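Local coordinates for protein potential RNA-dependent RNA polymerase (Human picobirnavirus, PDB 5I62) that catalyses template-directed RNA synthesis from ribonucleoside triphosphates and probably serves both transcription and genome replication of a small double-stranded RNA virus, at residues 46-51 with 418-423; 346-351 with 363-368; 424-429 with 445-450. All coordinates share one frame; numbering follows the deposited sequence.

Contact 1: 46-51 with 418-423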
loop_
_atom_site.group_PDB
_atom_site.type_symbol
_atom_site.label_atom_id
_atom_site.label_comp_id
_atom_site.label_asym_id
_atom_site.label_seq_id
_atom_site.Cartn_x
_atom_site.Cartn_y
_atom_site.Cartn_z
ATOM N N SER A 46 -13.185 -11.777 -23.408
ATOM C CA SER A 46 -13.524 -11.119 -24.666
ATOM C C SER A 46 -13.157 -9.641 -24.648
ATOM O O SER A 46 -12.673 -9.114 -25.650
ATOM C CB SER A 46 -15.004 -11.306 -24.965
ATOM O OG SER A 46 -15.249 -12.649 -25.347
ATOM N N ILE A 47 -13.407 -8.952 -23.532
ATOM C CA ILE A 47 -12.941 -7.572 -23.389
ATOM C C ILE A 47 -11.438 -7.510 -23.595
ATOM O O ILE A 47 -10.929 -6.729 -24.408
ATOM C CB ILE A 47 -13.320 -7.004 -22.009
ATOM C CG1 ILE A 47 -14.840 -6.952 -21.836
ATOM C CG2 ILE A 47 -12.686 -5.615 -21.820
ATOM C CD1 ILE A 47 -15.259 -6.940 -20.392
ATOM N N CYS A 48 -10.701 -8.336 -22.854
ATOM C CA CYS A 48 -9.245 -8.306 -22.949
ATOM C C CYS A 48 -8.781 -8.694 -24.345
ATOM O O CYS A 48 -7.889 -8.053 -24.914
ATOM C CB CYS A 48 -8.644 -9.231 -21.896
ATOM S SG CYS A 48 -8.815 -8.598 -20.196
ATOM N N ASP A 49 -9.392 -9.738 -24.924
ATOM C CA ASP A 49 -8.990 -10.188 -26.256
ATOM C C ASP A 49 -9.164 -9.076 -27.284
ATOM O O ASP A 49 -8.311 -8.884 -28.161
ATOM C CB ASP A 49 -9.795 -11.425 -26.660
ATOM C CG ASP A 49 -9.365 -12.688 -25.914
ATOM O OD1 ASP A 49 -8.340 -12.653 -25.195
ATOM O OD2 ASP A 49 -10.063 -13.723 -26.041
ATOM N N GLU A 50 -10.267 -8.330 -27.182
ATOM C CA GLU A 50 -10.543 -7.269 -28.144
ATOM C C GLU A 50 -9.524 -6.141 -28.029
ATOM O O GLU A 50 -9.000 -5.649 -29.042
ATOM C CB GLU A 50 -11.967 -6.745 -27.942
ATOM C CG GLU A 50 -12.430 -5.857 -29.072
ATOM C CD GLU A 50 -12.626 -6.644 -30.367
ATOM O OE1 GLU A 50 -12.747 -6.014 -31.441
ATOM O OE2 GLU A 50 -12.661 -7.895 -30.309
ATOM N N TRP A 51 -9.223 -5.716 -26.802
ATOM C CA TRP A 51 -8.215 -4.674 -26.634
ATOM C C TRP A 51 -6.838 -5.172 -27.063
ATOM O O TRP A 51 -6.038 -4.406 -27.614
ATOM C CB TRP A 51 -8.173 -4.178 -25.189
ATOM C CG TRP A 51 -6.992 -3.274 -24.959
ATOM C CD1 TRP A 51 -5.927 -3.499 -24.129
ATOM C CD2 TRP A 51 -6.737 -2.028 -25.610
ATOM N NE1 TRP A 51 -5.026 -2.457 -24.219
ATOM C CE2 TRP A 51 -5.499 -1.543 -25.122
ATOM C CE3 TRP A 51 -7.433 -1.271 -26.557
ATOM C CZ2 TRP A 51 -4.951 -0.336 -25.543
ATOM C CZ3 TRP A 51 -6.884 -0.076 -26.984
ATOM C CH2 TRP A 51 -5.652 0.382 -26.475
ATOM N N SER A 418 -0.199 -0.620 -16.927
ATOM C CA SER A 418 -0.698 -1.644 -17.835
ATOM C C SER A 418 -2.156 -1.382 -18.198
ATOM O O SER A 418 -3.013 -1.319 -17.313
ATOM C CB SER A 418 -0.571 -3.020 -17.192
ATOM O OG SER A 418 -1.290 -3.981 -17.939
ATOM N N THR A 419 -2.447 -1.262 -19.497
ATOM C CA THR A 419 -3.848 -1.197 -19.912
ATOM C C THR A 419 -4.572 -2.500 -19.605
ATOM O O THR A 419 -5.782 -2.497 -19.338
ATOM C CB THR A 419 -3.968 -0.874 -21.402
ATOM O OG1 THR A 419 -3.258 -1.859 -22.180
ATOM C CG2 THR A 419 -3.415 0.515 -21.693
ATOM N N MET A 420 -3.861 -3.630 -19.657
ATOM C CA MET A 420 -4.508 -4.905 -19.346
ATOM C C MET A 420 -4.933 -4.950 -17.885
ATOM O O MET A 420 -6.057 -5.356 -17.561
ATOM C CB MET A 420 -3.598 -6.091 -19.683
ATOM C CG MET A 420 -3.329 -6.284 -21.187
ATOM S SD MET A 420 -4.828 -6.574 -22.171
ATOM C CE MET A 420 -5.581 -7.898 -21.286
ATOM N N ARG A 421 -4.046 -4.529 -16.987
ATOM C CA ARG A 421 -4.424 -4.431 -15.580
ATOM C C ARG A 421 -5.588 -3.469 -15.391
ATOM O O ARG A 421 -6.517 -3.749 -14.616
ATOM C CB ARG A 421 -3.233 -3.999 -14.735
ATOM C CG ARG A 421 -3.526 -3.968 -13.231
ATOM C CD ARG A 421 -2.221 -3.853 -12.473
ATOM N NE ARG A 421 -2.336 -3.943 -11.019
ATOM C CZ ARG A 421 -2.424 -5.080 -10.331
ATOM N NH1 ARG A 421 -2.462 -6.259 -10.956
ATOM N NH2 ARG A 421 -2.486 -5.037 -9.006
ATOM N N ALA A 422 -5.560 -2.332 -16.096
ATOM C CA ALA A 422 -6.659 -1.375 -16.010
ATOM C C ALA A 422 -7.978 -2.021 -16.418
ATOM O O ALA A 422 -8.994 -1.869 -15.731
ATOM C CB ALA A 422 -6.365 -0.148 -16.874
ATOM N N LEU A 423 -7.980 -2.750 -17.540
ATOM C CA LEU A 423 -9.211 -3.377 -18.022
ATOM C C LEU A 423 -9.780 -4.352 -17.000
ATOM O O LEU A 423 -10.997 -4.398 -16.786
ATOM C CB LEU A 423 -8.964 -4.096 -19.338
ATOM C CG LEU A 423 -8.872 -3.225 -20.575
ATOM C CD1 LEU A 423 -8.553 -4.099 -21.775
ATOM C CD2 LEU A 423 -10.218 -2.511 -20.768
#
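W51 and T419 bond across two nearly antiparallel helices, 44-55 and 419-427, whose axes in these segments approach to 10.4 Å, at 153°. In the right-hand polymerase fold this joins an N-terminal helix to the C-terminal region, which by its position is probably the thumb. The tight part is built round the indole. With its ring set anti to the backbone N (chi1 171°), W51 reaches across to the other helix and W51 NE1 donates to T419 OG1 at 2.8 Å; the bond is moderately bent (149°) and the oxygen lies somewhat out of the ring plane. E69 also bonds this hydroxyl, and its carboxylate takes M420 N and S418 OG as well, at the very start of the helix that S418 caps. L423 crosses the tryptophan at about a right angle, L423 CD1 reaching W51 CB at 3.4 Å, while F463 meets the indole edge-to-face. Packing relaxes toward I47, whose CG2 comes no nearer than 4.1 Å to L423 CD2. On the side of helix 44-55 turned away from the contact, D49 is exposed and forms a salt bridge with R73. M420 closes the tight side: its SD sits at the indole edge, 5.0 Å from the centroid of the five-membered ring of W51, in a Met-aromatic contact. Bends at chi2 and chi3 then carry M420 CE back onto C48, 3.4 Å from C48 CB, closer than usual for two carbons, and 3.5 Å from C48 SG.

Contact 2: 346-351 with 363-368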
loop_
_atom_site.group_PDB
_atom_site.type_symbol
_atom_site.label_atom_id
_atom_site.label_comp_id
_atom_site.label_asym_id
_atom_site.label_seq_id
_atom_site.Cartn_x
_atom_site.Cartn_y
_atom_site.Cartn_z
ATOM N N HIS A 346 29.319 -4.371 -1.092
ATOM C CA HIS A 346 30.115 -4.617 -2.287
ATOM C C HIS A 346 31.076 -3.471 -2.576
ATOM O O HIS A 346 31.451 -3.232 -3.726
ATOM C CB HIS A 346 29.208 -4.931 -3.473
ATOM C CG HIS A 346 28.499 -6.243 -3.327
ATOM N ND1 HIS A 346 29.065 -7.441 -3.705
ATOM C CD2 HIS A 346 27.300 -6.556 -2.777
ATOM C CE1 HIS A 346 28.238 -8.430 -3.421
ATOM N NE2 HIS A 346 27.156 -7.920 -2.861
ATOM N N HIS A 347 31.481 -2.768 -1.517
ATOM C CA HIS A 347 32.575 -1.796 -1.537
ATOM C C HIS A 347 32.295 -0.615 -2.451
ATOM O O HIS A 347 33.205 -0.060 -3.053
ATOM C CB HIS A 347 33.905 -2.476 -1.902
ATOM C CG HIS A 347 34.193 -3.668 -1.049
ATOM N ND1 HIS A 347 33.876 -4.953 -1.433
ATOM C CD2 HIS A 347 34.679 -3.760 0.211
ATOM C CE1 HIS A 347 34.193 -5.790 -0.461
ATOM N NE2 HIS A 347 34.677 -5.091 0.551
ATOM N N THR A 348 31.040 -0.190 -2.535
ATOM C CA THR A 348 30.703 0.969 -3.343
ATOM C C THR A 348 29.574 1.726 -2.647
ATOM O O THR A 348 29.302 1.527 -1.456
ATOM C CB THR A 348 30.387 0.547 -4.793
ATOM O OG1 THR A 348 30.218 1.715 -5.601
ATOM C CG2 THR A 348 29.101 -0.298 -4.860
ATOM N N THR A 349 28.917 2.609 -3.393
ATOM C CA THR A 349 27.950 3.562 -2.869
ATOM C C THR A 349 26.638 3.424 -3.630
ATOM O O THR A 349 26.634 3.279 -4.853
ATOM C CB THR A 349 28.489 4.998 -2.987
ATOM O OG1 THR A 349 29.681 5.119 -2.205
ATOM C CG2 THR A 349 27.481 6.015 -2.500
ATOM N N LEU A 350 25.523 3.455 -2.895
ATOM C CA LEU A 350 24.212 3.397 -3.522
ATOM C C LEU A 350 24.017 4.621 -4.407
ATOM O O LEU A 350 24.291 5.747 -3.990
ATOM C CB LEU A 350 23.108 3.343 -2.448
ATOM C CG LEU A 350 21.680 3.262 -3.001
ATOM C CD1 LEU A 350 21.496 1.901 -3.726
ATOM C CD2 LEU A 350 20.633 3.472 -1.878
ATOM N N ASN A 351 23.556 4.414 -5.632
ATOM C CA ASN A 351 23.125 5.553 -6.434
ATOM C C ASN A 351 21.919 6.166 -5.731
ATOM O O ASN A 351 20.904 5.485 -5.570
ATOM C CB ASN A 351 22.769 5.104 -7.840
ATOM C CG ASN A 351 22.428 6.262 -8.768
ATOM O OD1 ASN A 351 21.676 7.179 -8.406
ATOM N ND2 ASN A 351 22.988 6.224 -9.976
ATOM N N LEU A 363 16.821 -0.025 -7.831
ATOM C CA LEU A 363 18.108 0.489 -7.376
ATOM C C LEU A 363 19.224 0.131 -8.346
ATOM O O LEU A 363 19.113 -0.790 -9.153
ATOM C CB LEU A 363 18.452 -0.025 -5.965
ATOM C CG LEU A 363 18.981 -1.462 -5.835
ATOM C CD1 LEU A 363 19.707 -1.644 -4.504
ATOM C CD2 LEU A 363 17.836 -2.473 -5.927
ATOM N N THR A 364 20.324 0.863 -8.222
ATOM C CA THR A 364 21.529 0.510 -8.956
ATOM C C THR A 364 22.741 0.972 -8.159
ATOM O O THR A 364 22.657 1.902 -7.354
ATOM C CB THR A 364 21.522 1.110 -10.378
ATOM O OG1 THR A 364 22.590 0.549 -11.156
ATOM C CG2 THR A 364 21.676 2.620 -10.324
ATOM N N TYR A 365 23.850 0.262 -8.345
ATOM C CA TYR A 365 25.158 0.671 -7.860
ATOM C C TYR A 365 26.208 -0.088 -8.661
ATOM O O TYR A 365 25.881 -1.065 -9.335
ATOM C CB TYR A 365 25.308 0.424 -6.344
ATOM C CG TYR A 365 25.161 -1.024 -5.910
ATOM C CD1 TYR A 365 26.209 -1.939 -6.053
ATOM C CD2 TYR A 365 23.984 -1.469 -5.311
ATOM C CE1 TYR A 365 26.069 -3.259 -5.639
ATOM C CE2 TYR A 365 23.833 -2.778 -4.890
ATOM C CZ TYR A 365 24.877 -3.672 -5.060
ATOM O OH TYR A 365 24.722 -4.977 -4.645
ATOM N N PRO A 366 27.458 0.353 -8.637
ATOM C CA PRO A 366 28.491 -0.308 -9.465
ATOM C C PRO A 366 28.613 -1.803 -9.210
ATOM O O PRO A 366 28.866 -2.221 -8.079
ATOM C CB PRO A 366 29.775 0.431 -9.070
ATOM C CG PRO A 366 29.279 1.829 -8.798
ATOM C CD PRO A 366 27.949 1.630 -8.079
ATOM N N GLY A 367 28.421 -2.613 -10.254
ATOM C CA GLY A 367 28.540 -4.055 -10.126
ATOM C C GLY A 367 27.346 -4.758 -9.510
ATOM O O GLY A 367 27.448 -5.944 -9.187
ATOM N N ILE A 368 26.212 -4.067 -9.344
ATOM C CA ILE A 368 25.040 -4.691 -8.731
ATOM C C ILE A 368 24.558 -5.883 -9.550
ATOM O O ILE A 368 24.594 -5.870 -10.785
ATOM C CB ILE A 368 23.911 -3.657 -8.564
ATOM C CG1 ILE A 368 22.705 -4.265 -7.845
ATOM C CG2 ILE A 368 23.450 -3.110 -9.924
ATOM C CD1 ILE A 368 21.652 -3.201 -7.557
#
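N351 N donates to T364 O at 3.2 Å, meeting the oxygen in the carbonyl plane, with an N-H...O angle of 154° and a C=O...N angle of 159°. This is the polar tie between the two loops. Beside it the side chains of N351 and T364 lie obliquely against each other, N351 CB 3.7 Å from T364 CG2, while their polar ends are used outward: N351 OD1 takes N353 N, its ND2 bonds T250, and T364 OG1 bonds the carbonyl of V256. Y365 has the largest share of the contact. Its ring stands between the backbone N and the carbonyl carbon (chi1 60°), and this turns it toward residues 346-350, where T348 CG2 approaches Y365 CD1 at 3.5 Å and T349 O rests 3.5 Å from Y365 CB. At the outer end H346 CD2 lies 3.6 Å from Y365 OH.

The two loops flank the hairpin of strands 355-357 and 360-363, whose turn carries the Gly-Asp-Asp sequence of polymerase motif C; the contact joins the chain at the hairpin's open end, away from that turn, in the palm. H347, with its positive phi, ends the preceding helix 327-345 in a Schellman motif, after which residues 348-350 run past Y365.

A type II turn from Y365 to I368, with G367 at positive phi, brings I368 CB back over the centre of the tyrosine ring, 3.5 Å above the plane of Y365. L350 CD1 sits at the edge of the same ring and reaches L363 CD1 at 4.0 Å. Toward the surface T348 OG1 presses on the proline ring, 3.3 Å from P366 CG.

Contact 3: 424-429 with 445-450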
loop_
_atom_site.group_PDB
_atom_site.type_symbol
_atom_site.label_atom_id
_atom_site.label_comp_id
_atom_site.label_asym_id
_atom_site.label_seq_id
_atom_site.Cartn_x
_atom_site.Cartn_y
_atom_site.Cartn_z
ATOM N N GLY A 424 -8.919 -5.167 -16.386
ATOM C CA GLY A 424 -9.395 -6.083 -15.360
ATOM C C GLY A 424 -10.076 -5.356 -14.214
ATOM O O GLY A 424 -11.112 -5.793 -13.707
ATOM N N ARG A 425 -9.507 -4.217 -13.798
ATOM C CA ARG A 425 -10.091 -3.455 -12.699
ATOM C C ARG A 425 -11.373 -2.749 -13.120
ATOM O O ARG A 425 -12.280 -2.574 -12.302
ATOM C CB ARG A 425 -9.084 -2.449 -12.169
ATOM C CG ARG A 425 -7.879 -3.130 -11.596
ATOM C CD ARG A 425 -7.113 -2.255 -10.651
ATOM N NE ARG A 425 -6.195 -3.095 -9.897
ATOM C CZ ARG A 425 -5.783 -2.831 -8.666
ATOM N NH1 ARG A 425 -6.210 -1.733 -8.048
ATOM N NH2 ARG A 425 -4.949 -3.661 -8.056
ATOM N N LEU A 426 -11.451 -2.300 -14.373
ATOM C CA LEU A 426 -12.698 -1.717 -14.859
ATOM C C LEU A 426 -13.813 -2.757 -14.875
ATOM O O LEU A 426 -14.986 -2.435 -14.634
ATOM C CB LEU A 426 -12.485 -1.128 -16.249
ATOM C CG LEU A 426 -11.603 0.117 -16.310
ATOM C CD1 LEU A 426 -11.336 0.507 -17.756
ATOM C CD2 LEU A 426 -12.237 1.265 -15.543
ATOM N N ALA A 427 -13.468 -4.013 -15.151
ATOM C CA ALA A 427 -14.479 -5.047 -15.330
ATOM C C ALA A 427 -14.879 -5.723 -14.022
ATOM O O ALA A 427 -16.000 -6.231 -13.905
ATOM C CB ALA A 427 -13.975 -6.090 -16.327
ATOM N N MET A 428 -14.001 -5.715 -13.026
ATOM C CA MET A 428 -14.161 -6.490 -11.803
ATOM C C MET A 428 -13.968 -5.589 -10.600
ATOM O O MET A 428 -13.031 -4.794 -10.568
ATOM C CB MET A 428 -13.142 -7.618 -11.732
ATOM C CG MET A 428 -13.279 -8.636 -12.819
ATOM S SD MET A 428 -14.620 -9.710 -12.339
ATOM C CE MET A 428 -14.422 -11.033 -13.539
ATOM N N GLN A 429 -14.817 -5.734 -9.591
ATOM C CA GLN A 429 -14.664 -4.908 -8.409
ATOM C C GLN A 429 -14.522 -5.765 -7.164
ATOM O O GLN A 429 -14.888 -6.944 -7.134
ATOM C CB GLN A 429 -15.829 -3.931 -8.253
ATOM C CG GLN A 429 -17.174 -4.589 -8.142
ATOM C CD GLN A 429 -18.290 -3.590 -8.364
ATOM O OE1 GLN A 429 -18.032 -2.389 -8.521
ATOM N NE2 GLN A 429 -19.538 -4.071 -8.370
ATOM N N LEU A 445 -16.871 7.490 -11.281
ATOM C CA LEU A 445 -15.694 8.019 -10.602
ATOM C C LEU A 445 -14.632 6.937 -10.438
ATOM O O LEU A 445 -13.441 7.203 -10.606
ATOM C CB LEU A 445 -16.080 8.605 -9.246
ATOM C CG LEU A 445 -16.894 9.903 -9.340
ATOM C CD1 LEU A 445 -17.430 10.273 -7.994
ATOM C CD2 LEU A 445 -16.017 11.030 -9.880
ATOM N N ARG A 446 -15.051 5.709 -10.105
ATOM C CA ARG A 446 -14.088 4.617 -10.000
ATOM C C ARG A 446 -13.430 4.336 -11.348
ATOM O O ARG A 446 -12.202 4.204 -11.423
ATOM C CB ARG A 446 -14.759 3.359 -9.447
ATOM C CG ARG A 446 -13.814 2.152 -9.285
ATOM C CD ARG A 446 -14.565 0.929 -8.723
ATOM N NE ARG A 446 -13.703 -0.254 -8.702
ATOM C CZ ARG A 446 -13.561 -1.097 -9.720
ATOM N NH1 ARG A 446 -14.237 -0.903 -10.847
ATOM N NH2 ARG A 446 -12.728 -2.124 -9.617
ATOM N N TYR A 447 -14.228 4.260 -12.424
ATOM C CA TYR A 447 -13.672 4.072 -13.768
ATOM C C TYR A 447 -12.583 5.096 -14.066
ATOM O O TYR A 447 -11.517 4.753 -14.595
ATOM C CB TYR A 447 -14.752 4.199 -14.835
ATOM C CG TYR A 447 -15.772 3.096 -14.949
ATOM C CD1 TYR A 447 -15.553 1.831 -14.409
ATOM C CD2 TYR A 447 -16.971 3.331 -15.623
ATOM C CE1 TYR A 447 -16.503 0.832 -14.546
ATOM C CE2 TYR A 447 -17.916 2.353 -15.765
ATOM C CZ TYR A 447 -17.689 1.106 -15.220
ATOM O OH TYR A 447 -18.656 0.136 -15.367
ATOM N N LEU A 448 -12.865 6.376 -13.789
ATOM C CA LEU A 448 -11.908 7.432 -14.125
ATOM C C LEU A 448 -10.622 7.282 -13.329
ATOM O O LEU A 448 -9.526 7.479 -13.861
ATOM C CB LEU A 448 -12.520 8.808 -13.867
ATOM C CG LEU A 448 -13.777 9.132 -14.680
ATOM C CD1 LEU A 448 -14.322 10.509 -14.302
ATOM C CD2 LEU A 448 -13.478 9.061 -16.160
ATOM N N SER A 449 -10.737 6.958 -12.041
ATOM C CA SER A 449 -9.539 6.793 -11.230
ATOM C C SER A 449 -8.675 5.645 -11.738
ATOM O O SER A 449 -7.443 5.711 -11.649
ATOM C CB SER A 449 -9.924 6.597 -9.770
ATOM O OG SER A 449 -10.542 5.336 -9.584
ATOM N N ILE A 450 -9.292 4.591 -12.280
ATOM C CA ILE A 450 -8.512 3.500 -12.863
ATOM C C ILE A 450 -7.858 3.957 -14.156
ATOM O O ILE A 450 -6.651 3.785 -14.356
ATOM C CB ILE A 450 -9.395 2.259 -13.099
ATOM C CG1 ILE A 450 -9.858 1.660 -11.767
ATOM C CG2 ILE A 450 -8.641 1.223 -13.941
ATOM C CD1 ILE A 450 -11.059 0.715 -11.904
#
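R446 pushes its guanidinium into the end of helix 419-427, between Q429 on one face and I450 on the other. Q429 CB lies 3.8 Å above the guanidinium plane of R446 and I450 CD1 3.7 Å above the opposite face, each offset toward the rim. The rim itself turns to backbone carbonyls. R446 NH2 donates to R425 O at 2.8 Å and to M428 O at 2.9 Å, both bonds bent and both oxygens tilted out of the guanidinium plane; R446 NH1 adds a weak bond to R425 O. What puts the group there is a fully extended chain, with CG anti to the backbone N (chi1 -179°) and no fold before NE.

R425 O belongs to the last turn of its helix, at the negative end of the helix dipole, so a cation placed against it is probably favoured. The chain leaves helical geometry at M428 and passes into a short, weakly bonded strand at about 428-429, paired antiparallel with strand 34-35. R446 thus ties helix 441-451, probably part of the thumb, to the helix-to-strand junction.

Next to the guanidinium the contact is apolar. L426 and I450 run alongside each other, pointing opposite ways, while the side chains of L426 and Y447 meet at a slant, L426 CD2 3.5 Å from Y447 CD1. R425 offers its CB to I450 CD1 at 3.7 Å, but the rest of its side chain continues to a salt bridge between NE and E190, leaving the two arginine charges apart: R425 NE is 6.6 Å from R446 NH2.

How the contacts relate
Contacts 1 and 3 share helix 419-427 and use successive parts of it: its first turns lean on helix 44-55, its last turn on helix 441-451. Their centres are 12 Å apart, and they touch where A422 O lies 3.6 Å from I450 CG2, so the two contacts are contiguous through helix 419-427. Contact 2 stands apart, its centre 38 Å from that of contact 1 and 39 Å from that of contact 3, with nearest atoms about 19 and 22 Å away. It lies at the foot of the palm hairpin bearing the Gly-Asp-Asp turn, the expected site of catalysis. Along the chain, contact 2 falls inside the long loop closed by contact 1, and contact 3 follows both.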